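PDB 2J4B: transcription initiation factor TFIID subunit 5 from Encephalitozoon cuniculi, which probably serves as a component of the general transcription factor TFIID and of SAGA, helping to mediate regulated transcription by RNA polymerase II. Local coordinates for residues A90-F93 against K94-Y98; I122-I125 against L126-L130. One frame throughout, in Å; residues are numbered along the deposited sequence.

Contact 1 of 2, residues A90-F93 against K94-Y98; sequences AYTF and KNSKY
The C-terminal end of helix 88-95, where the chain leaves its last turn and runs into strand 98-103, brings Y91 against N95 and F93 against Y98. One turn apart on the helix, Y91 and N95 meet through ring and amide: ND2 of N95 sits over one face of the Y91 ring, 3.0 Å from CZ, and the amide plane stands steeply, at 70° to the ring. Y91 offers that face because its CG is anti to the backbone N (chi1 -173°), while N95 swings CG to the side of its own backbone N and reaches back. In the backbone of the same turn, the N-H of N95 bonds to O of Y91 at 3.0 Å, and K94 N to O of A90 at 3.1 Å. The next bond is weak: S96 N lies 3.0 Å from O of T92 in a bent hydrogen bond, as S96 is the first residue to leave helical angles. A water lies 2.7 Å from O of F93 and 2.6 Å from O of S96, bridging the two carbonyls; it also sits over the centre of one face of the F93 ring. F93 CE2 touches Y98 CD2 at 3.6 Å, the two rings inclined obliquely at 47°. Both rings also meet helix 34-47, F93 through H40 and I39, Y98 through Y35 and P36. The arrangement is that of a helix C-terminus whose last backbone bond weakens as the chain leaves helical angles, leading through S96 and K97 into strand 98-103 of the TAF5 NTD2 domain.

Contact 2 of 2, residues I122-I125 against L126-L130; sequences ILKI and LNQHL
I125 and H129 cross at an angle, one turn apart, with the isoleucine's CD1 lying in the plane of the imidazole at its edge, 3.6 Å from CD2. The bend of the isoleucine chain (chi2 -57°) carries CD1 to that edge, while CB of Q128 lies over the centre of one face of the same ring. H40, from helix 34-47, stacks on H129, and the imidazole is thus held by contacts to both edge and face. K124 and Q128 also cross at a slant, but on the exposed side: CG of K124 meets the amide carbon CD of Q128 at 3.8 Å, an aliphatic methylene against a flat polar group, with the extended glutamine chain bringing its amide alongside CG of the lysine, whose chain bends further out. Between these pairs runs the backbone of helix 120-129, whose last turn passes straight into strand 130-135, the partner of strand 98-103 in the small parallel sheet. Q128 N binds O of K124 at 2.9 Å with the N-H pointing almost straight at the oxygen (169°), whereas O of I125 takes two donors: H129 N at 2.7 Å and, weakly, L130 N at 3.3 Å, where the chain leaves helical angles. On the buried side, L126 folds back over the preceding turn, its CG 3.4 Å from O of I122; the methyls CD2 of L126 and CG2 of I122 come only within 4.5 Å of each other. L126 is otherwise covered by I111 and L114 of helix 104-116 and by L33, and I122 is packed on L114 and on L15 of helix 8-21. Across the helix end, CG2 of I125 faces CG of L130 at 4.3 Å, and L130 continues inward onto Y98 and L100 of strand 98-103.

How the contacts relate
Both contacts are helix ends that feed the two strands of the parallel sheet: contact 1 closes helix 88-95 before strand 98-103, contact 2 closes helix 120-129 before strand 130-135. Contact 1 lies at the surface and relies on aromatic rings, an amide and a water; contact 2 is partly buried, with I122, I125, L126 and L130 buried and K124, N127 and Q128 exposed. Its backbone bonds are mostly straighter too. The two touch directly, their centres about 13 Å apart: K97 NZ probably bonds to Q128 O at the end of the other helix, and Y98 N to H129 O. H40 of helix 34-47 meets rings from both.

Contact 1 of 2, residues A90-F93 against K94-Y98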
ATOM      1  N   ALA A  90      -7.007  -5.377 -12.030  1.00 66.40           N
ATOM      2  CA  ALA A  90      -6.252  -4.131 -11.821  1.00 66.27           C
ATOM      3  C   ALA A  90      -7.165  -2.909 -11.687  1.00 66.85           C
ATOM      4  O   ALA A  90      -6.903  -2.024 -10.867  1.00 65.86           O
ATOM      5  CB  ALA A  90      -5.254  -3.911 -12.932  1.00 65.36           C
ATOM      6  N   TYR A  91      -8.221  -2.864 -12.504  1.00 67.54           N
ATOM      7  CA  TYR A  91      -9.178  -1.764 -12.483  1.00 67.78           C
ATOM      8  C   TYR A  91      -9.952  -1.766 -11.191  1.00 67.56           C
ATOM      9  O   TYR A  91     -10.102  -0.733 -10.546  1.00 67.04           O
ATOM     10  CB  TYR A  91     -10.157  -1.885 -13.656  1.00 68.84           C
ATOM     11  CG  TYR A  91     -11.098  -0.709 -13.822  1.00 68.55           C
ATOM     12  CD1 TYR A  91     -10.688   0.449 -14.460  1.00 68.91           C
ATOM     13  CD2 TYR A  91     -12.401  -0.770 -13.356  1.00 68.96           C
ATOM     14  CE1 TYR A  91     -11.551   1.525 -14.615  1.00 69.21           C
ATOM     15  CE2 TYR A  91     -13.279   0.299 -13.513  1.00 69.02           C
ATOM     16  CZ  TYR A  91     -12.851   1.437 -14.138  1.00 69.16           C
ATOM     17  OH  TYR A  91     -13.729   2.488 -14.284  1.00 69.44           O
ATOM     18  N   THR A  92     -10.449  -2.936 -10.817  1.00 68.68           N
ATOM     19  CA  THR A  92     -11.207  -3.083  -9.580  1.00 68.97           C
ATOM     20  C   THR A  92     -10.367  -2.669  -8.389  1.00 69.31           C
ATOM     21  O   THR A  92     -10.847  -1.986  -7.494  1.00 69.24           O
ATOM     22  CB  THR A  92     -11.682  -4.512  -9.382  1.00 68.86           C
ATOM     23  OG1 THR A  92     -12.697  -4.798 -10.340  1.00 68.92           O
ATOM     24  CG2 THR A  92     -12.255  -4.695  -7.990  1.00 69.16           C
ATOM     25  N   PHE A  93      -9.100  -3.063  -8.390  1.00 70.21           N
ATOM     26  CA  PHE A  93      -8.231  -2.715  -7.292  1.00 70.55           C
ATOM     27  C   PHE A  93      -8.034  -1.189  -7.196  1.00 70.84           C
ATOM     28  O   PHE A  93      -7.984  -0.622  -6.107  1.00 70.23           O
ATOM     29  CB  PHE A  93      -6.887  -3.427  -7.416  1.00 71.33           C
ATOM     30  CG  PHE A  93      -6.074  -3.353  -6.161  1.00 71.71           C
ATOM     31  CD1 PHE A  93      -5.458  -2.176  -5.796  1.00 71.85           C
ATOM     32  CD2 PHE A  93      -5.974  -4.448  -5.317  1.00 72.54           C
ATOM     33  CE1 PHE A  93      -4.747  -2.088  -4.626  1.00 72.30           C
ATOM     34  CE2 PHE A  93      -5.247  -4.370  -4.147  1.00 72.61           C
ATOM     35  CZ  PHE A  93      -4.634  -3.186  -3.803  1.00 72.51           C
ATOM     36  N   LYS A  94      -7.921  -0.530  -8.342  1.00 71.24           N
ATOM     37  CA  LYS A  94      -7.653   0.890  -8.370  1.00 71.66           C
ATOM     38  C   LYS A  94      -8.858   1.721  -7.936  1.00 70.98           C
ATOM     39  O   LYS A  94      -8.705   2.797  -7.367  1.00 69.73           O
ATOM     40  CB  LYS A  94      -7.222   1.329  -9.778  1.00 72.45           C
ATOM     41  CG  LYS A  94      -6.678   2.751  -9.803  1.00 72.94           C
ATOM     42  CD  LYS A  94      -6.198   3.175 -11.164  1.00 73.64           C
ATOM     43  CE  LYS A  94      -7.061   4.290 -11.770  1.00 74.45           C
ATOM     44  NZ  LYS A  94      -8.176   3.752 -12.623  1.00 75.13           N
ATOM     45  N   ASN A  95     -10.053   1.220  -8.226  1.00 71.43           N
ATOM     46  CA  ASN A  95     -11.274   2.004  -8.065  1.00 71.39           C
ATOM     47  C   ASN A  95     -12.159   1.571  -6.898  1.00 71.57           C
ATOM     48  O   ASN A  95     -13.188   2.198  -6.651  1.00 71.74           O
ATOM     49  CB  ASN A  95     -12.073   1.933  -9.356  1.00 72.11           C
ATOM     50  CG  ASN A  95     -11.348   2.582 -10.507  1.00 72.72           C
ATOM     51  OD1 ASN A  95     -10.808   3.680 -10.359  1.00 73.21           O
ATOM     52  ND2 ASN A  95     -11.313   1.908 -11.652  1.00 72.64           N
ATOM     53  N   SER A  96     -11.769   0.505  -6.191  1.00 70.83           N
ATOM     54  CA  SER A  96     -12.564  -0.018  -5.074  1.00 69.98           C
ATOM     55  C   SER A  96     -11.792  -0.011  -3.776  1.00 68.98           C
ATOM     56  O   SER A  96     -10.571   0.181  -3.762  1.00 70.49           O
ATOM     57  CB  SER A  96     -13.016  -1.440  -5.360  1.00 70.30           C
ATOM     58  OG  SER A  96     -14.016  -1.433  -6.358  1.00 72.31           O
ATOM     59  N   LYS A  97     -12.497  -0.256  -2.685  1.00 66.75           N
ATOM     60  CA  LYS A  97     -11.884  -0.202  -1.378  1.00 66.42           C
ATOM     61  C   LYS A  97     -11.289  -1.522  -0.929  1.00 65.14           C
ATOM     62  O   LYS A  97     -11.925  -2.570  -1.013  1.00 64.71           O
ATOM     63  CB  LYS A  97     -12.870   0.345  -0.343  1.00 66.94           C
ATOM     64  CG  LYS A  97     -12.818   1.853  -0.300  1.00 67.13           C
ATOM     65  CD  LYS A  97     -13.842   2.456   0.602  1.00 67.97           C
ATOM     66  CE  LYS A  97     -13.920   3.964   0.358  1.00 68.22           C
ATOM     67  NZ  LYS A  97     -12.548   4.578   0.402  1.00 68.71           N
ATOM     68  N   TYR A  98     -10.039  -1.451  -0.475  1.00 64.14           N
ATOM     69  CA  TYR A  98      -9.351  -2.610   0.097  1.00 62.91           C
ATOM     70  C   TYR A  98      -9.560  -2.588   1.611  1.00 61.37           C
ATOM     71  O   TYR A  98      -9.330  -1.574   2.276  1.00 60.60           O
ATOM     72  CB  TYR A  98      -7.863  -2.594  -0.271  1.00 62.78           C
ATOM     73  CG  TYR A  98      -7.123  -3.875   0.056  1.00 63.09           C
ATOM     74  CD1 TYR A  98      -6.671  -4.125   1.343  1.00 62.84           C
ATOM     75  CD2 TYR A  98      -6.856  -4.823  -0.923  1.00 63.29           C
ATOM     76  CE1 TYR A  98      -6.004  -5.272   1.650  1.00 62.56           C
ATOM     77  CE2 TYR A  98      -6.175  -5.986  -0.616  1.00 63.15           C
ATOM     78  CZ  TYR A  98      -5.746  -6.193   0.674  1.00 62.87           C
ATOM     79  OH  TYR A  98      -5.056  -7.332   1.006  1.00 63.28           O
TER
HETATM   80  O   HOH W   1      -8.916  -1.770  -3.815  1.00 54.66           O

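Contact 2 of 2, residues I122-I125 against L126-L130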
ATOM      1  N   ILE A 122       0.251   8.829   2.127  1.00 57.56           N
ATOM      2  CA  ILE A 122      -0.218   7.555   2.681  1.00 57.13           C
ATOM      3  C   ILE A 122      -1.575   7.733   3.348  1.00 57.15           C
ATOM      4  O   ILE A 122      -2.415   6.848   3.271  1.00 56.98           O
ATOM      5  CB  ILE A 122       0.767   6.942   3.697  1.00 57.08           C
ATOM      6  CG1 ILE A 122       2.100   6.591   3.029  1.00 57.10           C
ATOM      7  CG2 ILE A 122       0.160   5.685   4.340  1.00 56.51           C
ATOM      8  CD1 ILE A 122       3.102   5.884   3.960  1.00 57.33           C
ATOM      9  N   LEU A 123      -1.779   8.884   3.999  1.00 57.34           N
ATOM     10  CA  LEU A 123      -3.065   9.227   4.637  1.00 56.76           C
ATOM     11  C   LEU A 123      -4.157   9.406   3.599  1.00 56.66           C
ATOM     12  O   LEU A 123      -5.306   9.107   3.850  1.00 55.51           O
ATOM     13  CB  LEU A 123      -2.960  10.537   5.440  1.00 55.92           C
ATOM     14  CG  LEU A 123      -2.051  10.578   6.665  1.00 55.94           C
ATOM     15  CD1 LEU A 123      -1.717  12.017   7.071  1.00 55.58           C
ATOM     16  CD2 LEU A 123      -2.672   9.844   7.810  1.00 56.46           C
ATOM     17  N   LYS A 124      -3.791   9.930   2.433  1.00 58.39           N
ATOM     18  CA  LYS A 124      -4.745  10.085   1.351  1.00 58.40           C
ATOM     19  C   LYS A 124      -5.201   8.716   0.941  1.00 57.59           C
ATOM     20  O   LYS A 124      -6.397   8.454   0.851  1.00 58.18           O
ATOM     21  CB  LYS A 124      -4.119  10.811   0.172  1.00 59.93           C
ATOM     22  CG  LYS A 124      -5.085  11.140  -0.964  1.00 60.99           C
ATOM     23  CD  LYS A 124      -4.340  11.796  -2.131  1.00 62.13           C
ATOM     24  CE  LYS A 124      -3.254  10.871  -2.754  1.00 62.94           C
ATOM     25  NZ  LYS A 124      -2.473  11.613  -3.815  1.00 63.55           N
ATOM     26  N   ILE A 125      -4.245   7.819   0.745  1.00 57.03           N
ATOM     27  CA  ILE A 125      -4.566   6.456   0.357  1.00 56.97           C
ATOM     28  C   ILE A 125      -5.505   5.792   1.371  1.00 56.51           C
ATOM     29  O   ILE A 125      -6.478   5.159   0.982  1.00 56.31           O
ATOM     30  CB  ILE A 125      -3.297   5.595   0.181  1.00 57.28           C
ATOM     31  CG1 ILE A 125      -2.460   6.105  -0.997  1.00 56.83           C
ATOM     32  CG2 ILE A 125      -3.674   4.079   0.031  1.00 57.33           C
ATOM     33  CD1 ILE A 125      -3.192   6.134  -2.281  1.00 57.35           C
ATOM     34  N   LEU A 126      -5.217   5.947   2.660  1.00 56.32           N
ATOM     35  CA  LEU A 126      -6.058   5.361   3.707  1.00 56.21           C
ATOM     36  C   LEU A 126      -7.480   5.837   3.562  1.00 55.63           C
ATOM     37  O   LEU A 126      -8.393   5.029   3.530  1.00 54.17           O
ATOM     38  CB  LEU A 126      -5.573   5.731   5.106  1.00 56.65           C
ATOM     39  CG  LEU A 126      -4.233   5.185   5.570  1.00 57.24           C
ATOM     40  CD1 LEU A 126      -4.226   4.970   7.101  1.00 57.58           C
ATOM     41  CD2 LEU A 126      -3.921   3.928   4.848  1.00 57.31           C
ATOM     42  N   ASN A 127      -7.651   7.160   3.501  1.00 55.71           N
ATOM     43  CA  ASN A 127      -8.990   7.779   3.453  1.00 55.68           C
ATOM     44  C   ASN A 127      -9.774   7.402   2.197  1.00 55.78           C
ATOM     45  O   ASN A 127     -10.931   7.036   2.289  1.00 56.80           O
ATOM     46  CB  ASN A 127      -8.896   9.310   3.563  1.00 54.77           C
ATOM     47  CG  ASN A 127      -8.452   9.777   4.941  1.00 54.75           C
ATOM     48  OD1 ASN A 127      -9.016   9.396   5.950  1.00 56.33           O
ATOM     49  ND2 ASN A 127      -7.433  10.594   4.984  1.00 55.10           N
ATOM     50  N   GLN A 128      -9.126   7.487   1.038  1.00 56.67           N
ATOM     51  CA  GLN A 128      -9.750   7.239  -0.265  1.00 57.08           C
ATOM     52  C   GLN A 128      -9.855   5.763  -0.679  1.00 56.89           C
ATOM     53  O   GLN A 128     -10.799   5.377  -1.347  1.00 55.21           O
ATOM     54  CB  GLN A 128      -8.969   7.978  -1.353  1.00 57.51           C
ATOM     55  CG  GLN A 128      -9.049   9.484  -1.227  1.00 59.06           C
ATOM     56  CD  GLN A 128      -8.484  10.241  -2.425  1.00 59.75           C
ATOM     57  OE1 GLN A 128      -8.617  11.473  -2.506  1.00 61.79           O
ATOM     58  NE2 GLN A 128      -7.866   9.523  -3.355  1.00 58.88           N
ATOM     59  N   HIS A 129      -8.878   4.949  -0.305  1.00 58.00           N
ATOM     60  CA  HIS A 129      -8.757   3.626  -0.887  1.00 58.50           C
ATOM     61  C   HIS A 129      -8.858   2.476   0.102  1.00 58.46           C
ATOM     62  O   HIS A 129      -9.118   1.343  -0.316  1.00 59.59           O
ATOM     63  CB  HIS A 129      -7.453   3.525  -1.677  1.00 60.03           C
ATOM     64  CG  HIS A 129      -7.420   4.417  -2.883  1.00 61.54           C
ATOM     65  ND1 HIS A 129      -8.407   4.404  -3.845  1.00 61.73           N
ATOM     66  CD2 HIS A 129      -6.529   5.357  -3.274  1.00 62.18           C
ATOM     67  CE1 HIS A 129      -8.125   5.293  -4.775  1.00 62.17           C
ATOM     68  NE2 HIS A 129      -6.988   5.884  -4.457  1.00 62.53           N
ATOM     69  N   LEU A 130      -8.687   2.751   1.394  1.00 56.86           N
ATOM     70  CA  LEU A 130      -8.660   1.688   2.377  1.00 56.84           C
ATOM     71  C   LEU A 130      -9.854   1.733   3.294  1.00 56.72           C
ATOM     72  O   LEU A 130     -10.317   2.786   3.678  1.00 56.75           O
ATOM     73  CB  LEU A 130      -7.386   1.728   3.215  1.00 56.56           C
ATOM     74  CG  LEU A 130      -6.086   1.518   2.463  1.00 55.57           C
ATOM     75  CD1 LEU A 130      -4.936   1.364   3.432  1.00 54.91           C
ATOM     76  CD2 LEU A 130      -6.233   0.315   1.575  1.00 55.74           C
TER